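Local structure of Rubredoxin\:oxygen oxidoreductase (Desulfovibrio gigas, 1E5D) at residues K5-F10 and E158-S163; Q169-S174 and H184-A189; S178-V183 and I229-D234. The protein reduces dioxygen to water with four electrons, using a diiron centre held in a metallo-beta-lactamase fold and the FMN of a flavodoxin-like domain. One frame throughout, in Å; residues are numbered along the deposited sequence.

Contact 1 (K5-F10 and E158-S163); sequences KIIDGF and EKVLIS
I7 and F10 reach across from the first beta hairpin of the chain to E158 and V160, joining the two facing sheets of the metallo-beta-lactamase sandwich at one end. The hairpin belongs to the seven-stranded sheet, whereas V160 begins strand 160-164 of the six-stranded one. No hydrogen bond crosses here; nearly all the touching atoms are carbons. At its middle is I7 CD1, which lies 3.6 Å from E158 CG and 3.9 Å from V160 CG2. It gets there because CG1 sits between the backbone N and the carbonyl carbon (chi1 59°) and the chain then runs out extended. F10 uses the far end of its ring. V160 CG2 lies over one face, 4.0 Å from F10 CE2, while the E158 methylenes slant past the other side of the ring tip, with E158 CG 3.8 Å from F10 CE1. The carboxylate plane is turned 55° from the ring plane, so the acid crosses the phenyl instead of stacking on it.

Further out, the polar end of E158 turns to R135, with which OE2 forms a salt bridge; its methylenes and CD do the packing here. F155, on the neighbouring strand 151-155, meets the F10 ring edge to face. A G1 beta bulge, in which K159 and V160 both face F155, sets the start of the strand, and K159 NZ pairs with E220. On the hairpin side, I7 to F10 form a type II turn, with G9 taking the positive phi. The turn is closed by F10 N bonding to I7 O at 2.8 Å, and the hairpin by I6 N bonding to F10 O, also at 2.8 Å. Within the turn, D8 O lies in the plane of the F10 ring, at its edge.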
loop_
_atom_site.group_PDB
_atom_site.type_symbol
_atom_site.label_atom_id
_atom_site.label_comp_id
_atom_site.label_asym_id
_atom_site.label_seq_id
_atom_site.Cartn_x
_atom_site.Cartn_y
_atom_site.Cartn_z
ATOM N N LYS A 5 -32.284 26.142 -5.696
ATOM C CA LYS A 5 -32.597 26.831 -6.940
ATOM C C LYS A 5 -31.322 27.420 -7.517
ATOM O O LYS A 5 -30.630 28.221 -6.890
ATOM C CB LYS A 5 -33.635 27.934 -6.742
ATOM C CG LYS A 5 -34.709 27.960 -7.821
ATOM C CD LYS A 5 -34.796 29.323 -8.485
ATOM C CE LYS A 5 -36.136 29.528 -9.171
ATOM N NZ LYS A 5 -36.993 30.505 -8.443
ATOM N N ILE A 6 -31.025 27.001 -8.747
ATOM C CA ILE A 6 -29.815 27.574 -9.342
ATOM C C ILE A 6 -30.231 28.846 -10.075
ATOM O O ILE A 6 -29.826 29.938 -9.691
ATOM C CB ILE A 6 -29.127 26.562 -10.258
ATOM C CG1 ILE A 6 -28.734 25.262 -9.538
ATOM C CG2 ILE A 6 -27.925 27.187 -10.939
ATOM C CD1 ILE A 6 -28.508 24.105 -10.486
ATOM N N ILE A 7 -31.047 28.624 -11.084
ATOM C CA ILE A 7 -31.811 29.614 -11.816
ATOM C C ILE A 7 -33.248 29.095 -11.966
ATOM O O ILE A 7 -33.521 27.928 -11.689
ATOM C CB ILE A 7 -31.251 29.953 -13.204
ATOM C CG1 ILE A 7 -31.145 28.761 -14.157
ATOM C CG2 ILE A 7 -29.904 30.644 -13.078
ATOM C CD1 ILE A 7 -30.740 29.153 -15.559
ATOM N N ASP A 8 -34.134 29.972 -12.399
ATOM C CA ASP A 8 -35.549 29.654 -12.548
ATOM C C ASP A 8 -35.726 28.374 -13.348
ATOM O O ASP A 8 -35.229 28.271 -14.472
ATOM C CB ASP A 8 -36.281 30.815 -13.224
ATOM C CG ASP A 8 -36.124 32.123 -12.465
ATOM O OD1 ASP A 8 -36.475 32.135 -11.264
ATOM O OD2 ASP A 8 -35.647 33.124 -13.043
ATOM N N GLY A 9 -36.411 27.395 -12.763
ATOM C CA GLY A 9 -36.629 26.128 -13.434
ATOM C C GLY A 9 -35.469 25.153 -13.398
ATOM O O GLY A 9 -35.602 24.055 -13.945
ATOM N N PHE A 10 -34.354 25.522 -12.778
ATOM C CA PHE A 10 -33.192 24.658 -12.634
ATOM C C PHE A 10 -32.912 24.392 -11.157
ATOM O O PHE A 10 -32.634 25.300 -10.369
ATOM C CB PHE A 10 -31.943 25.257 -13.254
ATOM C CG PHE A 10 -31.822 25.253 -14.760
ATOM C CD1 PHE A 10 -32.605 26.096 -15.533
ATOM C CD2 PHE A 10 -30.924 24.414 -15.394
ATOM C CE1 PHE A 10 -32.491 26.096 -16.909
ATOM C CE2 PHE A 10 -30.799 24.412 -16.769
ATOM C CZ PHE A 10 -31.582 25.258 -17.531
ATOM N N GLU A 158 -29.409 29.514 -21.502
ATOM C CA GLU A 158 -29.183 29.752 -20.082
ATOM C C GLU A 158 -27.701 29.767 -19.723
ATOM O O GLU A 158 -27.352 30.190 -18.618
ATOM C CB GLU A 158 -29.895 28.689 -19.242
ATOM C CG GLU A 158 -31.374 29.003 -19.061
ATOM C CD GLU A 158 -32.227 28.327 -20.121
ATOM O OE1 GLU A 158 -31.659 27.695 -21.038
ATOM O OE2 GLU A 158 -33.468 28.441 -20.019
ATOM N N LYS A 159 -26.864 29.311 -20.645
ATOM C CA LYS A 159 -25.420 29.269 -20.428
ATOM C C LYS A 159 -25.088 28.418 -19.203
ATOM O O LYS A 159 -24.303 28.795 -18.343
ATOM C CB LYS A 159 -24.849 30.682 -20.293
ATOM C CG LYS A 159 -24.911 31.457 -21.606
ATOM C CD LYS A 159 -23.969 32.646 -21.596
ATOM C CE LYS A 159 -24.704 33.939 -21.912
ATOM N NZ LYS A 159 -24.570 34.927 -20.805
ATOM N N VAL A 160 -25.737 27.262 -19.172
ATOM C CA VAL A 160 -25.616 26.268 -18.128
ATOM C C VAL A 160 -24.936 25.015 -18.671
ATOM O O VAL A 160 -25.481 24.331 -19.532
ATOM C CB VAL A 160 -26.972 25.838 -17.535
ATOM C CG1 VAL A 160 -26.745 24.953 -16.316
ATOM C CG2 VAL A 160 -27.824 27.052 -17.193
ATOM N N LEU A 161 -23.746 24.750 -18.153
ATOM C CA LEU A 161 -23.030 23.530 -18.495
ATOM C C LEU A 161 -23.149 22.534 -17.340
ATOM O O LEU A 161 -22.685 22.813 -16.233
ATOM C CB LEU A 161 -21.569 23.823 -18.800
ATOM C CG LEU A 161 -20.726 22.625 -19.235
ATOM C CD1 LEU A 161 -21.208 22.064 -20.565
ATOM C CD2 LEU A 161 -19.256 23.022 -19.294
ATOM N N ILE A 162 -23.780 21.406 -17.617
ATOM C CA ILE A 162 -23.890 20.289 -16.688
ATOM C C ILE A 162 -22.871 19.221 -17.089
ATOM O O ILE A 162 -23.125 18.563 -18.098
ATOM C CB ILE A 162 -25.320 19.731 -16.671
ATOM C CG1 ILE A 162 -26.394 20.805 -16.454
ATOM C CG2 ILE A 162 -25.441 18.612 -15.645
ATOM C CD1 ILE A 162 -27.819 20.344 -16.638
ATOM N N SER A 163 -21.782 19.104 -16.341
ATOM C CA SER A 163 -20.535 18.481 -16.732
ATOM C C SER A 163 -20.159 17.145 -16.114
ATOM O O SER A 163 -18.990 16.746 -16.261
ATOM C CB SER A 163 -19.369 19.443 -16.377
ATOM O OG SER A 163 -19.555 19.874 -15.041
#

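Contact 2 (Q169-S174 and H184-A189); sequences QNIAAS and HTLERA
A189 CB fits against two side chains of the loop at once, I171 and Q169. I171 lies alongside it, with CG1 at 3.8 Å from A189 CB, and Q169 CB comes up to the same methyl. With only a methyl here on helix 183-198, the loop backbone comes close: the CA atoms of Q169 and A189 are 5.5 Å apart.

The isoleucine stretches along the helix surface. Its CG1 branch stands beside the backbone N and continues extended (chi2 -174°), which carries CD1 toward the T185 and L186 turn, 4.3 Å from L186 CA. L186 supplies the other end of the apolar patch. With CG opposite the backbone N (chi1 172°), it swings CD1 across the bent chain of the glutamine, where it rests 4.0 Å from Q169 CG.

That bend at chi2 lets Q169 do two jobs. Its methylenes serve as a greasy surface for the helix, while the buried amide is gripped at both ends by backbone: OE1 accepts from V228 N and NE2 donates to F167 O, which should fix the amide's rotation. F230 and M190 also pack against this side chain.

No direct hydrogen bond crosses between loop and helix. A water does the bridging, accepting from N170 N at 2.9 Å and donating to A189 O at 2.7 Å. N170 itself is the centre of an inverse gamma turn.

The Q169 side chain is only about 6 Å from that of H226, an iron ligand, and about 11 Å from the mu-oxo-diiron cluster. The Q169 backbone is hydrogen-bonded to that of H226, so this packing lies next to the metal site of a metallo-beta-lactamase fold, where helix 183-198 runs back past the loop that precedes it.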
loop_
_atom_site.group_PDB
_atom_site.type_symbol
_atom_site.label_atom_id
_atom_site.label_comp_id
_atom_site.label_asym_id
_atom_site.label_seq_id
_atom_site.Cartn_x
_atom_site.Cartn_y
_atom_site.Cartn_z
ATOM N N GLN A 169 -15.477 18.744 -7.523
ATOM C CA GLN A 169 -14.500 18.793 -6.444
ATOM C C GLN A 169 -15.122 18.067 -5.258
ATOM O O GLN A 169 -16.332 18.153 -5.062
ATOM C CB GLN A 169 -14.105 20.213 -6.070
ATOM C CG GLN A 169 -14.565 21.323 -6.993
ATOM C CD GLN A 169 -16.046 21.609 -6.850
ATOM O OE1 GLN A 169 -16.594 21.733 -5.759
ATOM N NE2 GLN A 169 -16.727 21.716 -7.983
ATOM N N ASN A 170 -14.322 17.359 -4.472
ATOM C CA ASN A 170 -14.897 16.724 -3.282
ATOM C C ASN A 170 -14.983 17.715 -2.132
ATOM O O ASN A 170 -14.073 17.834 -1.316
ATOM C CB ASN A 170 -14.054 15.498 -2.925
ATOM C CG ASN A 170 -14.332 14.388 -3.926
ATOM O OD1 ASN A 170 -13.431 13.677 -4.354
ATOM N ND2 ASN A 170 -15.600 14.257 -4.290
ATOM N N ILE A 171 -16.079 18.454 -2.061
ATOM C CA ILE A 171 -16.325 19.374 -0.965
ATOM C C ILE A 171 -17.737 19.188 -0.417
ATOM O O ILE A 171 -18.713 19.422 -1.139
ATOM C CB ILE A 171 -16.170 20.842 -1.396
ATOM C CG1 ILE A 171 -14.759 21.212 -1.848
ATOM C CG2 ILE A 171 -16.638 21.770 -0.284
ATOM C CD1 ILE A 171 -14.597 22.690 -2.122
ATOM N N ALA A 172 -17.831 18.770 0.842
ATOM C CA ALA A 172 -19.144 18.641 1.481
ATOM C C ALA A 172 -19.365 19.883 2.336
ATOM O O ALA A 172 -18.564 20.129 3.241
ATOM C CB ALA A 172 -19.264 17.379 2.309
ATOM N N ALA A 173 -20.402 20.659 2.045
ATOM C CA ALA A 173 -20.553 21.913 2.783
ATOM C C ALA A 173 -21.981 22.422 2.765
ATOM O O ALA A 173 -22.793 22.001 1.943
ATOM C CB ALA A 173 -19.616 22.955 2.183
ATOM N N SER A 174 -22.288 23.349 3.672
ATOM C CA SER A 174 -23.618 23.957 3.592
ATOM C C SER A 174 -23.708 24.833 2.344
ATOM O O SER A 174 -24.792 25.048 1.801
ATOM C CB SER A 174 -23.947 24.780 4.831
ATOM O OG SER A 174 -22.895 24.728 5.774
ATOM N N HIS A 184 -8.885 29.485 -2.330
ATOM C CA HIS A 184 -7.809 28.540 -2.023
ATOM C C HIS A 184 -8.395 27.185 -1.660
ATOM O O HIS A 184 -7.898 26.124 -2.034
ATOM C CB HIS A 184 -6.910 29.074 -0.908
ATOM C CG HIS A 184 -7.651 29.419 0.343
ATOM N ND1 HIS A 184 -8.140 30.687 0.585
ATOM C CD2 HIS A 184 -7.989 28.669 1.418
ATOM C CE1 HIS A 184 -8.742 30.691 1.763
ATOM N NE2 HIS A 184 -8.668 29.480 2.293
ATOM N N THR A 185 -9.502 27.226 -0.912
ATOM C CA THR A 185 -10.135 25.944 -0.599
ATOM C C THR A 185 -10.647 25.295 -1.881
ATOM O O THR A 185 -10.380 24.137 -2.193
ATOM C CB THR A 185 -11.291 26.102 0.401
ATOM O OG1 THR A 185 -10.801 26.705 1.607
ATOM C CG2 THR A 185 -11.846 24.738 0.785
ATOM N N LEU A 186 -11.397 26.099 -2.625
ATOM C CA LEU A 186 -12.001 25.616 -3.857
ATOM C C LEU A 186 -10.947 25.092 -4.820
ATOM O O LEU A 186 -11.141 24.051 -5.446
ATOM C CB LEU A 186 -12.817 26.729 -4.520
ATOM C CG LEU A 186 -13.356 26.412 -5.915
ATOM C CD1 LEU A 186 -14.180 25.131 -5.865
ATOM C CD2 LEU A 186 -14.153 27.581 -6.459
ATOM N N GLU A 187 -9.847 25.834 -4.936
ATOM C CA GLU A 187 -8.824 25.477 -5.913
ATOM C C GLU A 187 -8.099 24.192 -5.523
ATOM O O GLU A 187 -7.875 23.322 -6.369
ATOM C CB GLU A 187 -7.812 26.608 -6.090
ATOM C CG GLU A 187 -7.060 26.553 -7.417
ATOM C CD GLU A 187 -5.808 25.696 -7.331
ATOM O OE1 GLU A 187 -5.193 25.738 -6.241
ATOM O OE2 GLU A 187 -5.486 24.984 -8.303
ATOM N N ARG A 188 -7.703 24.101 -4.262
ATOM C CA ARG A 188 -6.967 22.922 -3.806
ATOM C C ARG A 188 -7.786 21.669 -4.069
ATOM O O ARG A 188 -7.290 20.642 -4.522
ATOM C CB ARG A 188 -6.623 23.073 -2.330
ATOM C CG ARG A 188 -5.965 21.863 -1.697
ATOM C CD ARG A 188 -4.749 21.376 -2.469
ATOM N NE ARG A 188 -4.421 19.988 -2.164
ATOM C CZ ARG A 188 -3.250 19.512 -1.776
ATOM N NH1 ARG A 188 -2.209 20.320 -1.625
ATOM N NH2 ARG A 188 -3.110 18.214 -1.536
ATOM N N ALA A 189 -9.087 21.745 -3.798
ATOM C CA ALA A 189 -9.946 20.578 -4.000
ATOM C C ALA A 189 -10.127 20.258 -5.477
ATOM O O ALA A 189 -10.296 19.109 -5.892
ATOM C CB ALA A 189 -11.294 20.809 -3.335
HETATM O O HOH W 1 -11.404 17.202 -4.339
#

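Contact 3 (S178-V183 and I229-D234); sequences SDQIPV and IFRGAD
S178 and D179 face the short edge strand 230-231 of the lactamase-like domain's six-stranded sheet, and each turns a different group toward it. S178, at the start of a 3-10 turn, takes hold of the backbone. Its N donates to I229 O over 2.7 Å, approaching somewhat out of the carbonyl plane. Its hydroxyl, placed between the backbone N and the carbonyl carbon (chi1 58°), accepts from R231 N at 3.2 Å. One serine therefore engages two polar backbone groups flanking F230 in the way a neighbouring strand might, though it lies in a turn. The hydroxyl also hydrogen-bonds Q235 NE2, which ties it to helix 233-248.

F230 points away overall, packing on L186 and M190 of helix 183-198 and on C236 and A239 of helix 233-248. Its CD1 still meets S178 CB, 3.7 Å off and oblique to the ring.

The charged pair lies toward the surface. D179 and R231 cross at a slant, yet their carboxylate and guanidinium planes are nearly coplanar, 30° apart. The arginine, with CG opposite its own backbone N, bends at chi2 and chi3 to bring the guanidinium edge up to the D179 carboxylate. Beyond this pair, F177 takes the arginine in a cation-pi contact, so the guanidinium has an aromatic partner as well as an acid. Q180 brings only its methylene near, CG standing 4.1 Å from R231 NH1, while its amide oxygen bonds F177 N.

Past the strand, G232 occupies the N-cap position of helix 233-248, so the turn is held where the edge strand passes into a helix. In the salt bridge itself, R231 NH1 donates to the syn lone pair of D179 OD2 at 2.6 Å, tilted from the guanidinium plane and with N-H...O bent to 142°; D179 OD1 lies 2.7 Å from the same nitrogen.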
loop_
_atom_site.group_PDB
_atom_site.type_symbol
_atom_site.label_atom_id
_atom_site.label_comp_id
_atom_site.label_asym_id
_atom_site.label_seq_id
_atom_site.Cartn_x
_atom_site.Cartn_y
_atom_site.Cartn_z
ATOM N N SER A 178 -19.675 28.088 -5.836
ATOM C CA SER A 178 -18.243 28.363 -5.828
ATOM C C SER A 178 -17.925 29.716 -5.206
ATOM O O SER A 178 -16.873 29.899 -4.592
ATOM C CB SER A 178 -17.686 28.283 -7.252
ATOM O OG SER A 178 -18.353 29.187 -8.113
ATOM N N ASP A 179 -18.826 30.686 -5.357
ATOM C CA ASP A 179 -18.561 32.017 -4.825
ATOM C C ASP A 179 -18.766 32.091 -3.320
ATOM O O ASP A 179 -18.545 33.136 -2.720
ATOM C CB ASP A 179 -19.479 33.053 -5.483
ATOM C CG ASP A 179 -20.947 32.746 -5.264
ATOM O OD1 ASP A 179 -21.524 33.181 -4.243
ATOM O OD2 ASP A 179 -21.535 32.065 -6.123
ATOM N N GLN A 180 -19.216 31.004 -2.701
ATOM C CA GLN A 180 -19.474 31.049 -1.266
ATOM C C GLN A 180 -18.350 30.390 -0.481
ATOM O O GLN A 180 -18.408 30.354 0.746
ATOM C CB GLN A 180 -20.784 30.349 -0.922
ATOM C CG GLN A 180 -21.991 30.848 -1.691
ATOM C CD GLN A 180 -23.190 29.954 -1.430
ATOM O OE1 GLN A 180 -23.147 28.754 -1.706
ATOM N NE2 GLN A 180 -24.249 30.547 -0.899
ATOM N N ILE A 181 -17.369 29.871 -1.208
ATOM C CA ILE A 181 -16.213 29.266 -0.556
ATOM C C ILE A 181 -14.941 29.958 -1.050
ATOM O O ILE A 181 -14.849 30.371 -2.201
ATOM C CB ILE A 181 -16.074 27.754 -0.774
ATOM C CG1 ILE A 181 -15.357 27.347 -2.064
ATOM C CG2 ILE A 181 -17.413 27.030 -0.718
ATOM C CD1 ILE A 181 -14.716 25.981 -1.930
ATOM N N PRO A 182 -13.989 30.049 -0.138
ATOM C CA PRO A 182 -12.704 30.675 -0.425
ATOM C C PRO A 182 -12.017 29.975 -1.593
ATOM O O PRO A 182 -12.036 28.747 -1.691
ATOM C CB PRO A 182 -11.901 30.439 0.854
ATOM C CG PRO A 182 -12.888 30.131 1.918
ATOM C CD PRO A 182 -14.079 29.528 1.236
ATOM N N VAL A 183 -11.416 30.778 -2.464
ATOM C CA VAL A 183 -10.774 30.234 -3.648
ATOM C C VAL A 183 -9.732 29.176 -3.311
ATOM O O VAL A 183 -9.701 28.125 -3.949
ATOM C CB VAL A 183 -10.063 31.333 -4.467
ATOM C CG1 VAL A 183 -10.503 31.237 -5.915
ATOM C CG2 VAL A 183 -10.347 32.692 -3.859
ATOM N N ILE A 229 -21.382 24.308 -7.164
ATOM C CA ILE A 229 -21.687 24.784 -8.506
ATOM C C ILE A 229 -20.891 26.037 -8.833
ATOM O O ILE A 229 -20.761 26.919 -7.977
ATOM C CB ILE A 229 -23.193 25.074 -8.631
ATOM C CG1 ILE A 229 -24.033 23.794 -8.691
ATOM C CG2 ILE A 229 -23.471 25.979 -9.817
ATOM C CD1 ILE A 229 -25.407 23.958 -8.076
ATOM N N PHE A 230 -20.358 26.126 -10.045
ATOM C CA PHE A 230 -19.648 27.338 -10.455
ATOM C C PHE A 230 -20.653 28.381 -10.927
ATOM O O PHE A 230 -21.278 28.211 -11.978
ATOM C CB PHE A 230 -18.619 27.030 -11.545
ATOM C CG PHE A 230 -17.450 26.214 -11.001
ATOM C CD1 PHE A 230 -16.385 26.845 -10.386
ATOM C CD2 PHE A 230 -17.450 24.834 -11.110
ATOM C CE1 PHE A 230 -15.330 26.112 -9.874
ATOM C CE2 PHE A 230 -16.400 24.096 -10.596
ATOM C CZ PHE A 230 -15.344 24.733 -9.974
ATOM N N ARG A 231 -20.797 29.433 -10.130
ATOM C CA ARG A 231 -21.819 30.447 -10.392
ATOM C C ARG A 231 -21.208 31.766 -10.831
ATOM O O ARG A 231 -20.526 32.450 -10.074
ATOM C CB ARG A 231 -22.660 30.633 -9.137
ATOM C CG ARG A 231 -23.798 31.637 -9.208
ATOM C CD ARG A 231 -23.893 32.347 -7.871
ATOM N NE ARG A 231 -25.004 31.924 -7.035
ATOM C CZ ARG A 231 -24.986 31.930 -5.708
ATOM N NH1 ARG A 231 -23.909 32.331 -5.049
ATOM N NH2 ARG A 231 -26.043 31.534 -5.013
ATOM N N GLY A 232 -21.459 32.128 -12.082
ATOM C CA GLY A 232 -20.924 33.342 -12.659
ATOM C C GLY A 232 -19.846 33.063 -13.688
ATOM O O GLY A 232 -19.000 32.185 -13.503
ATOM N N ALA A 233 -19.872 33.814 -14.786
ATOM C CA ALA A 233 -18.934 33.580 -15.876
ATOM C C ALA A 233 -17.497 33.668 -15.385
ATOM O O ALA A 233 -16.618 32.949 -15.867
ATOM C CB ALA A 233 -19.179 34.564 -17.007
ATOM N N ASP A 234 -17.232 34.548 -14.407
ATOM C CA ASP A 234 -15.832 34.623 -13.966
ATOM C C ASP A 234 -15.430 33.284 -13.354
ATOM O O ASP A 234 -14.405 32.709 -13.695
ATOM C CB ASP A 234 -15.616 35.783 -13.008
ATOM C CG ASP A 234 -16.445 35.688 -11.746
ATOM O OD1 ASP A 234 -17.636 35.341 -11.887
ATOM O OD2 ASP A 234 -15.906 35.929 -10.648
#

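How the contacts relate
Contact 2 is the buried one, a loop packed on helix 183-198 close to the iron ligands; contacts 1 and 3 are only partly buried and lie farther from the metals. Contacts 1 and 3 both reach the six-stranded sheet, at strands 160-164 and 230-231, and they touch where I6 CG1 packs on I229 CD1 at 3.9 Å. Contacts 2 and 3 interlock more closely: I181 packs on both I171 and L186, and F230 lies against Q169. Their chemistry differs accordingly. Contact 1 joins the sheets through mostly apolar packing, contact 2 adds one bridging water to its apolar packing, and contact 3 combines direct hydrogen bonds with a salt bridge at the surface.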